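Local coordinates for DNA primase (Aquifex aeolicus, PDB 2AU3), which probably synthesises the short RNA primers from which DNA polymerase starts during DNA replication, as a zinc-binding member of the DnaG primase family, at residues A[247-252]-A[268-273]; A[192-197]-A[233-238]; A[104-109]-A[199-204]. All coordinates share one frame; numbering follows the deposited sequence.

Interaction 1 of 3, residues A[247-252]-A[268-273]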
loop_
_atom_site.group_PDB
_atom_site.type_symbol
_atom_site.label_atom_id
_atom_site.label_comp_id
_atom_site.label_asym_id
_atom_site.label_seq_id
_atom_site.Cartn_x
_atom_site.Cartn_y
_atom_site.Cartn_z
ATOM N N ALA A 247 -8.094 -7.315 9.424
ATOM C CA ALA A 247 -7.474 -6.164 8.815
ATOM C C ALA A 247 -8.192 -4.932 9.343
ATOM O O ALA A 247 -9.363 -5.010 9.701
ATOM C CB ALA A 247 -7.601 -6.230 7.283
ATOM N N ILE A 248 -7.500 -3.793 9.344
ATOM C CA ILE A 248 -8.138 -2.517 9.639
ATOM C C ILE A 248 -8.180 -1.738 8.315
ATOM O O ILE A 248 -7.181 -1.662 7.648
ATOM C CB ILE A 248 -7.339 -1.731 10.722
ATOM C CG1 ILE A 248 -7.328 -2.501 12.055
ATOM C CG2 ILE A 248 -7.929 -0.265 10.874
ATOM C CD1 ILE A 248 -6.134 -2.139 13.033
ATOM N N LEU A 249 -9.368 -1.254 7.911
ATOM C CA LEU A 249 -9.506 -0.431 6.727
ATOM C C LEU A 249 -9.639 1.024 7.117
ATOM O O LEU A 249 -10.530 1.402 7.879
ATOM C CB LEU A 249 -10.717 -0.903 5.863
ATOM C CG LEU A 249 -11.090 -0.099 4.602
ATOM C CD1 LEU A 249 -10.093 -0.318 3.450
ATOM C CD2 LEU A 249 -12.562 -0.428 4.164
ATOM N N VAL A 250 -8.706 1.841 6.634
ATOM C CA VAL A 250 -8.748 3.287 6.860
ATOM C C VAL A 250 -8.974 3.955 5.518
ATOM O O VAL A 250 -8.906 3.274 4.488
ATOM C CB VAL A 250 -7.434 3.824 7.541
ATOM C CG1 VAL A 250 -7.247 3.222 8.937
ATOM C CG2 VAL A 250 -6.190 3.560 6.675
ATOM N N GLU A 251 -9.236 5.268 5.507
ATOM C CA GLU A 251 -9.701 5.926 4.276
ATOM C C GLU A 251 -8.632 6.195 3.246
ATOM O O GLU A 251 -8.902 6.134 2.041
ATOM C CB GLU A 251 -10.421 7.247 4.573
ATOM C CG GLU A 251 -11.598 7.108 5.525
ATOM C CD GLU A 251 -12.537 8.316 5.520
ATOM O OE1 GLU A 251 -13.241 8.518 4.503
ATOM O OE2 GLU A 251 -12.595 9.032 6.553
ATOM N N GLY A 252 -7.437 6.570 3.691
ATOM C CA GLY A 252 -6.403 7.010 2.768
ATOM C C GLY A 252 -4.989 6.718 3.257
ATOM O O GLY A 252 -4.813 6.176 4.353
ATOM N N VAL A 268 -4.947 -1.463 5.681
ATOM C CA VAL A 268 -4.997 -1.193 4.242
ATOM C C VAL A 268 -5.856 0.031 4.004
ATOM O O VAL A 268 -6.590 0.455 4.884
ATOM C CB VAL A 268 -5.645 -2.367 3.432
ATOM C CG1 VAL A 268 -4.644 -3.539 3.306
ATOM C CG2 VAL A 268 -6.912 -2.854 4.109
ATOM N N ALA A 269 -5.757 0.602 2.810
ATOM C CA ALA A 269 -6.607 1.730 2.455
ATOM C C ALA A 269 -6.945 1.667 0.974
ATOM O O ALA A 269 -6.142 1.148 0.188
ATOM C CB ALA A 269 -5.896 3.038 2.788
ATOM N N PRO A 270 -8.122 2.181 0.566
ATOM C CA PRO A 270 -8.510 2.196 -0.855
ATOM C C PRO A 270 -7.569 3.080 -1.644
ATOM O O PRO A 270 -6.996 4.040 -1.098
ATOM C CB PRO A 270 -9.920 2.811 -0.839
ATOM C CG PRO A 270 -10.403 2.591 0.537
ATOM C CD PRO A 270 -9.196 2.707 1.424
ATOM N N LEU A 271 -7.380 2.761 -2.909
ATOM C CA LEU A 271 -6.438 3.551 -3.661
ATOM C C LEU A 271 -7.100 4.824 -4.058
ATOM O O LEU A 271 -8.158 4.838 -4.730
ATOM C CB LEU A 271 -5.853 2.794 -4.840
ATOM C CG LEU A 271 -4.325 2.708 -4.769
ATOM C CD1 LEU A 271 -3.761 3.187 -3.429
ATOM C CD2 LEU A 271 -3.874 1.301 -5.054
ATOM N N GLY A 272 -6.489 5.905 -3.590
ATOM C CA GLY A 272 -7.002 7.217 -3.822
ATOM C C GLY A 272 -8.314 7.498 -3.096
ATOM O O GLY A 272 -8.364 8.450 -2.295
ATOM N N THR A 273 -9.368 6.694 -3.354
ATOM C CA THR A 273 -10.758 7.094 -3.067
ATOM C C THR A 273 -11.595 6.140 -2.185
ATOM O O THR A 273 -11.080 5.536 -1.240
ATOM C CB THR A 273 -11.525 7.229 -4.372
ATOM O OG1 THR A 273 -11.744 5.915 -4.909
ATOM C CG2 THR A 273 -10.719 7.943 -5.438
#
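Leu249 pairs with Val268 in a parallel bridge, and two backbone bonds flank it: Val268 N to Ile248 O at 3.0 Å and Val250 N to Val268 O at 3.1 Å, the latter nearly straight at 172° at the hydrogen. The axes of strands 247-249 and 268-270 lie 35° apart. Past the bridge, Ala269 CA still makes a CA-H...O contact with Val250 O at 3.4 Å.

On the sheet face that carries Leu249 and Val268, the leucine extends CD1 toward the neighbouring strand. With CG anti to the backbone N (chi1 176°), this methyl meets Pro270 CD at 3.7 Å and Val268 CG2 at 4.1 Å. Elsewhere Val250 CG2 touches Ala269 CB at 3.9 Å, and helix 253-261 packs against the same valine through Leu256 and Leu259. Pro270 presses its CD methylene on the turn after strand 247-249, approaching Val250 O to 3.1 Å.

Strand, helix 253-261 and strand form a beta-alpha-beta unit of the Toprim fold. Glu251, predicted to bind the catalytic magnesium, directs its CB away from the partner strand, and its OE2 accepts a bond from Asp295 N. Gly252 follows as the N-cap of the helix. The bonding between the strands stops at Pro270, which has no N-H for Val250 O; C-H groups of Ala269 and Pro270 lie against that oxygen instead, and it is buried with no hydrogen-bond partner in the model.

Interaction 2 of 3, residues A[192-197]-A[233-238]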
loop_
_atom_site.group_PDB
_atom_site.type_symbol
_atom_site.label_atom_id
_atom_site.label_comp_id
_atom_site.label_asym_id
_atom_site.label_seq_id
_atom_site.Cartn_x
_atom_site.Cartn_y
_atom_site.Cartn_z
ATOM N N PRO A 192 4.652 5.859 -3.146
ATOM C CA PRO A 192 4.628 4.775 -4.118
ATOM C C PRO A 192 3.474 3.834 -3.853
ATOM O O PRO A 192 3.175 3.532 -2.697
ATOM C CB PRO A 192 5.954 4.060 -3.864
ATOM C CG PRO A 192 6.845 5.190 -3.386
ATOM C CD PRO A 192 5.927 5.898 -2.412
ATOM N N ILE A 193 2.848 3.387 -4.931
ATOM C CA ILE A 193 1.754 2.441 -4.866
ATOM C C ILE A 193 2.286 1.117 -5.367
ATOM O O ILE A 193 2.826 1.047 -6.485
ATOM C CB ILE A 193 0.595 2.917 -5.745
ATOM C CG1 ILE A 193 0.062 4.266 -5.229
ATOM C CG2 ILE A 193 -0.485 1.844 -5.794
ATOM C CD1 ILE A 193 -1.101 4.858 -6.035
ATOM N N LYS A 194 2.194 0.089 -4.515
ATOM C CA LYS A 194 2.706 -1.246 -4.827
ATOM C C LYS A 194 1.572 -2.227 -5.017
ATOM O O LYS A 194 0.560 -2.146 -4.319
ATOM C CB LYS A 194 3.623 -1.767 -3.707
ATOM C CG LYS A 194 4.870 -0.896 -3.518
ATOM C CD LYS A 194 5.781 -1.360 -2.401
ATOM C CE LYS A 194 6.938 -0.360 -2.211
ATOM N NZ LYS A 194 8.079 -0.964 -1.471
ATOM N N ASP A 195 1.753 -3.199 -5.907
ATOM C CA ASP A 195 0.788 -4.282 -5.994
ATOM C C ASP A 195 0.934 -5.207 -4.781
ATOM O O ASP A 195 1.884 -5.050 -4.029
ATOM C CB ASP A 195 0.895 -5.024 -7.337
ATOM C CG ASP A 195 2.202 -5.749 -7.529
ATOM O OD1 ASP A 195 2.961 -5.997 -6.554
ATOM O OD2 ASP A 195 2.547 -6.139 -8.672
ATOM N N PRO A 196 0.027 -6.169 -4.583
ATOM C CA PRO A 196 0.107 -7.042 -3.398
ATOM C C PRO A 196 1.435 -7.800 -3.251
ATOM O O PRO A 196 1.714 -8.272 -2.144
ATOM C CB PRO A 196 -1.057 -8.018 -3.607
ATOM C CG PRO A 196 -2.033 -7.226 -4.396
ATOM C CD PRO A 196 -1.163 -6.478 -5.397
ATOM N N ARG A 197 2.233 -7.904 -4.323
ATOM C CA ARG A 197 3.544 -8.557 -4.251
ATOM C C ARG A 197 4.728 -7.577 -4.083
ATOM O O ARG A 197 5.873 -7.974 -4.078
ATOM C CB ARG A 197 3.759 -9.499 -5.466
ATOM C CG ARG A 197 3.738 -8.797 -6.836
ATOM C CD ARG A 197 3.932 -9.725 -8.051
ATOM N NE ARG A 197 4.769 -10.886 -7.733
ATOM C CZ ARG A 197 4.642 -12.093 -8.289
ATOM N NH1 ARG A 197 3.713 -12.318 -9.222
ATOM N NH2 ARG A 197 5.449 -13.081 -7.916
ATOM N N GLY A 233 -0.908 -0.396 0.953
ATOM C CA GLY A 233 -0.435 -1.041 2.152
ATOM C C GLY A 233 -0.583 -2.556 2.189
ATOM O O GLY A 233 -0.076 -3.193 3.105
ATOM N N LEU A 234 -1.270 -3.153 1.219
ATOM C CA LEU A 234 -1.463 -4.599 1.264
ATOM C C LEU A 234 -0.144 -5.393 1.346
ATOM O O LEU A 234 -0.002 -6.294 2.183
ATOM C CB LEU A 234 -2.352 -5.086 0.121
ATOM C CG LEU A 234 -2.861 -6.508 0.175
ATOM C CD1 LEU A 234 -3.673 -6.771 1.465
ATOM C CD2 LEU A 234 -3.723 -6.728 -1.067
ATOM N N TYR A 235 0.832 -5.014 0.526
ATOM C CA TYR A 235 2.112 -5.693 0.513
ATOM C C TYR A 235 2.752 -5.616 1.914
ATOM O O TYR A 235 3.240 -6.610 2.462
ATOM C CB TYR A 235 3.040 -5.044 -0.514
ATOM C CG TYR A 235 4.473 -5.504 -0.385
ATOM C CD1 TYR A 235 5.467 -4.633 0.056
ATOM C CD2 TYR A 235 4.839 -6.825 -0.716
ATOM C CE1 TYR A 235 6.801 -5.057 0.149
ATOM C CE2 TYR A 235 6.148 -7.258 -0.642
ATOM C CZ TYR A 235 7.123 -6.379 -0.185
ATOM O OH TYR A 235 8.436 -6.797 -0.085
ATOM N N GLU A 236 2.732 -4.431 2.493
ATOM C CA GLU A 236 3.306 -4.239 3.810
ATOM C C GLU A 236 2.470 -4.864 4.957
ATOM O O GLU A 236 3.018 -5.225 6.001
ATOM C CB GLU A 236 3.485 -2.749 4.048
ATOM C CG GLU A 236 4.531 -2.115 3.144
ATOM C CD GLU A 236 3.969 -1.698 1.779
ATOM O OE1 GLU A 236 2.759 -1.921 1.522
ATOM O OE2 GLU A 236 4.743 -1.143 0.957
ATOM N N ALA A 237 1.162 -4.978 4.749
ATOM C CA ALA A 237 0.230 -5.382 5.805
ATOM C C ALA A 237 -0.033 -6.887 5.867
ATOM O O ALA A 237 -0.453 -7.389 6.904
ATOM C CB ALA A 237 -1.107 -4.637 5.648
ATOM N N LYS A 238 0.183 -7.602 4.765
ATOM C CA LYS A 238 -0.474 -8.908 4.600
ATOM C C LYS A 238 -0.010 -9.941 5.638
ATOM O O LYS A 238 -0.781 -10.768 6.079
ATOM C CB LYS A 238 -0.326 -9.440 3.156
ATOM C CG LYS A 238 1.100 -9.618 2.698
ATOM C CD LYS A 238 1.199 -9.906 1.206
ATOM C CE LYS A 238 2.676 -9.984 0.781
ATOM N NZ LYS A 238 2.825 -10.404 -0.652
HETATM O O HOH W 1 7.348 -1.485 1.485
HETATM O O HOH W 2 0.313 -3.175 -1.619
#
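Lys238 NZ supplies the direct hydrogen bond between segments 192-197 and 233-238, reaching Pro196 O at 2.8 Å. The ammonium lies 19° from the carbonyl plane, at the end of a lysine chain extended beyond CG, which carries NZ from helix 234-244 to the turn.

Water carries two further polar links. Water 1 accepts from Lys194 NZ and donates to Glu236 OE2 at 2.7 Å; the two charged groups themselves stand 4.1 Å apart from Lys194 NZ to Glu236 OE2, too far for a salt bridge, and the lysine has its ion pair with Asp144. Water 2 receives the N-H of Tyr235 at 2.9 Å and lies in hydrogen-bonding position to Lys194 O, to which it probably donates, joining the first turn of the helix to the end of strand 188-194.

Van der Waals packing accounts for the rest. Its apolar pair is Pro196 CG on Leu234 CD2 at 3.8 Å, the two side chains lying obliquely. A chi1 of 168° swings the Tyr235 ring away from its own N and along the turn: CD2 comes within 3.5 Å of Arg197 C, while Pro196 O sits at the ring edge near its plane. On the Lys194 side, Tyr235 CD1 meets the aliphatic CD of that lysine at 4.1 Å, and the same CD passes 3.5 Å from Glu236 OE2.

The contact thus seats the start of helix 234-244 against the turn that joins strands 188-194 and 200-207 in the catalytic core. Because Tyr235 N lies in the first helical turn, where no preceding helical carbonyl serves it, water 2 satisfies that N-H while bridging to the strand. Linked through water 1, lysine and glutamate probably still attract one another.

Interaction 3 of 3, residues A[104-109]-A[199-204]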
loop_
_atom_site.group_PDB
_atom_site.type_symbol
_atom_site.label_atom_id
_atom_site.label_comp_id
_atom_site.label_asym_id
_atom_site.label_seq_id
_atom_site.Cartn_x
_atom_site.Cartn_y
_atom_site.Cartn_z
ATOM N N LYS A 104 10.673 -3.335 -18.970
ATOM C CA LYS A 104 11.321 -2.041 -18.770
ATOM C C LYS A 104 10.429 -1.094 -17.993
ATOM O O LYS A 104 10.923 -0.287 -17.224
ATOM C CB LYS A 104 11.729 -1.394 -20.097
ATOM C CG LYS A 104 12.824 -2.106 -20.885
ATOM C CD LYS A 104 13.112 -1.360 -22.219
ATOM C CE LYS A 104 11.899 -0.485 -22.672
ATOM N NZ LYS A 104 12.020 0.199 -24.005
ATOM N N VAL A 105 9.126 -1.161 -18.242
ATOM C CA VAL A 105 8.145 -0.359 -17.492
ATOM C C VAL A 105 8.326 -0.550 -15.967
ATOM O O VAL A 105 8.527 0.416 -15.217
ATOM C CB VAL A 105 6.704 -0.661 -17.993
ATOM C CG1 VAL A 105 5.616 -0.068 -17.059
ATOM C CG2 VAL A 105 6.524 -0.100 -19.412
ATOM N N TYR A 106 8.346 -1.809 -15.527
ATOM C CA TYR A 106 8.479 -2.104 -14.100
ATOM C C TYR A 106 9.826 -1.654 -13.577
ATOM O O TYR A 106 9.930 -1.161 -12.458
ATOM C CB TYR A 106 8.266 -3.609 -13.832
ATOM C CG TYR A 106 6.814 -4.012 -13.984
ATOM C CD1 TYR A 106 5.880 -3.739 -12.964
ATOM C CD2 TYR A 106 6.356 -4.612 -15.154
ATOM C CE1 TYR A 106 4.529 -4.089 -13.098
ATOM C CE2 TYR A 106 4.998 -4.950 -15.314
ATOM C CZ TYR A 106 4.087 -4.687 -14.277
ATOM O OH TYR A 106 2.747 -5.015 -14.425
ATOM N N VAL A 107 10.865 -1.806 -14.397
ATOM C CA VAL A 107 12.181 -1.373 -13.987
ATOM C C VAL A 107 12.217 0.147 -13.888
ATOM O O VAL A 107 12.858 0.680 -12.984
ATOM C CB VAL A 107 13.306 -1.925 -14.905
ATOM C CG1 VAL A 107 14.632 -1.175 -14.688
ATOM C CG2 VAL A 107 13.495 -3.415 -14.660
ATOM N N ALA A 108 11.507 0.832 -14.787
ATOM C CA ALA A 108 11.446 2.294 -14.766
ATOM C C ALA A 108 10.689 2.785 -13.535
ATOM O O ALA A 108 11.123 3.712 -12.851
ATOM C CB ALA A 108 10.775 2.839 -16.038
ATOM N N LEU A 109 9.523 2.196 -13.301
ATOM C CA LEU A 109 8.748 2.512 -12.101
ATOM C C LEU A 109 9.630 2.429 -10.867
ATOM O O LEU A 109 9.597 3.303 -10.016
ATOM C CB LEU A 109 7.520 1.592 -11.985
ATOM C CG LEU A 109 6.369 2.089 -12.872
ATOM C CD1 LEU A 109 5.302 0.989 -13.113
ATOM C CD2 LEU A 109 5.730 3.365 -12.263
ATOM N N ARG A 199 5.540 -4.892 -6.033
ATOM C CA ARG A 199 6.070 -4.181 -7.207
ATOM C C ARG A 199 5.454 -2.811 -7.275
ATOM O O ARG A 199 4.217 -2.660 -7.206
ATOM C CB ARG A 199 5.778 -4.913 -8.510
ATOM C CG ARG A 199 6.510 -6.219 -8.668
ATOM C CD ARG A 199 6.325 -6.826 -10.069
ATOM N NE ARG A 199 4.911 -6.820 -10.461
ATOM C CZ ARG A 199 4.454 -7.258 -11.627
ATOM N NH1 ARG A 199 5.301 -7.739 -12.532
ATOM N NH2 ARG A 199 3.146 -7.217 -11.889
ATOM N N VAL A 200 6.304 -1.809 -7.411
ATOM C CA VAL A 200 5.826 -0.450 -7.601
ATOM C C VAL A 200 5.081 -0.396 -8.941
ATOM O O VAL A 200 5.644 -0.738 -9.985
ATOM C CB VAL A 200 6.989 0.548 -7.571
ATOM C CG1 VAL A 200 6.489 1.952 -7.977
ATOM C CG2 VAL A 200 7.585 0.595 -6.174
ATOM N N ILE A 201 3.804 -0.019 -8.907
ATOM C CA ILE A 201 3.007 0.051 -10.124
ATOM C C ILE A 201 2.609 1.489 -10.463
ATOM O O ILE A 201 2.051 1.736 -11.524
ATOM C CB ILE A 201 1.749 -0.860 -10.047
ATOM C CG1 ILE A 201 0.897 -0.537 -8.795
ATOM C CG2 ILE A 201 2.149 -2.335 -10.107
ATOM C CD1 ILE A 201 -0.507 -1.142 -8.861
ATOM N N GLY A 202 2.910 2.420 -9.570
ATOM C CA GLY A 202 2.595 3.834 -9.760
ATOM C C GLY A 202 2.792 4.617 -8.485
ATOM O O GLY A 202 3.455 4.134 -7.527
ATOM N N PHE A 203 2.230 5.835 -8.466
ATOM C CA PHE A 203 2.401 6.758 -7.342
ATOM C C PHE A 203 1.125 7.523 -7.007
ATOM O O PHE A 203 0.298 7.769 -7.882
ATOM C CB PHE A 203 3.496 7.768 -7.656
ATOM C CG PHE A 203 4.806 7.130 -8.037
ATOM C CD1 PHE A 203 5.648 6.601 -7.055
ATOM C CD2 PHE A 203 5.185 7.040 -9.374
ATOM C CE1 PHE A 203 6.865 5.998 -7.407
ATOM C CE2 PHE A 203 6.411 6.455 -9.740
ATOM C CZ PHE A 203 7.234 5.918 -8.776
ATOM N N GLY A 204 0.989 7.865 -5.728
ATOM C CA GLY A 204 0.206 9.005 -5.280
ATOM C C GLY A 204 1.150 10.174 -4.965
ATOM O O GLY A 204 2.321 9.970 -4.657
HETATM O O HOH W 3 8.202 -1.848 -10.484
#
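Tyr106 and Arg199 both place CG anti to the carbonyl carbon, sending their side chains toward each other, and a bend at chi3 of the arginine (-48°) then turns its guanidinium flat over one face of the phenol ring. The planes differ by 17°, and Arg199 CZ lies 4.0 Å from the centroid of the Tyr106 ring, a stacked cation-pi pair. Within it, Arg199 NH1 sits above the ring centre, whereas Tyr106 CE1 is 3.5 Å from Arg199 CZ. The offset brings Tyr106 OH to 3.4 Å from Arg199 NH2, but the angle there is too poor for a hydrogen bond. What fixes the guanidinium from another direction is a salt bridge from its NE to Asp195.

Leu109, one helical turn on, lies against the strand. Its CD1 branch approaches Val200 O at 3.6 Å and also lies near Ile201 O, its CB touches Val200 CG1, and CD2 faces Gly202 and meets Phe203 CE2 at 4.0 Å. The phenylalanine ring turns its edge to the helix backbone, with CZ 3.7 Å from Leu109 O. At the Tyr106 ring edge lies Ile201 CG2.

Ile201 and Gly202 both face Ile193, a classic beta bulge in strand 200-207 at the point where Leu109 packs. Helix 101-122 thereby packs on the antiparallel sheet of strands 146-147, 188-194, 200-207 and 216-218 in the N-terminal part of the catalytic core, away from the annotated sites.

Water 3 donates to Tyr106 O at 2.7 Å and to Val200 O at 2.8 Å, linking helix and strand through two carbonyls. The two segments share no direct hydrogen bond: Leu109 packed on strand backbone, Val200 and Phe203, a bridging water and a cation-pi stack join them, and Asp195 probably offsets the arginine's charge.

How the interactions relate
Interactions 2 and 3 meet in one antiparallel sheet, where strands 188-194 and 200-207 are neighbours: Ile193 N lies 2.8 Å from Gly202 O and Ile193 O 2.8 Å from Ile201 N, both probable hydrogen bonds. Their centres are 13 Å apart. Interaction 2 also touches interaction 1, at 12 Å between centres, through Val268 CG1 and Leu234 CD1 (3.8 Å) and through Leu271 CD2 and Ile193 CG2 (3.5 Å); helix 234-244 leads directly into strand 247-249. Interaction 3 stays apart from interaction 1, their nearest atoms about 6 Å away. Interaction 1 alone holds a predicted magnesium ligand, Glu251, whose side chain lies about 3 Å from that of Asp295.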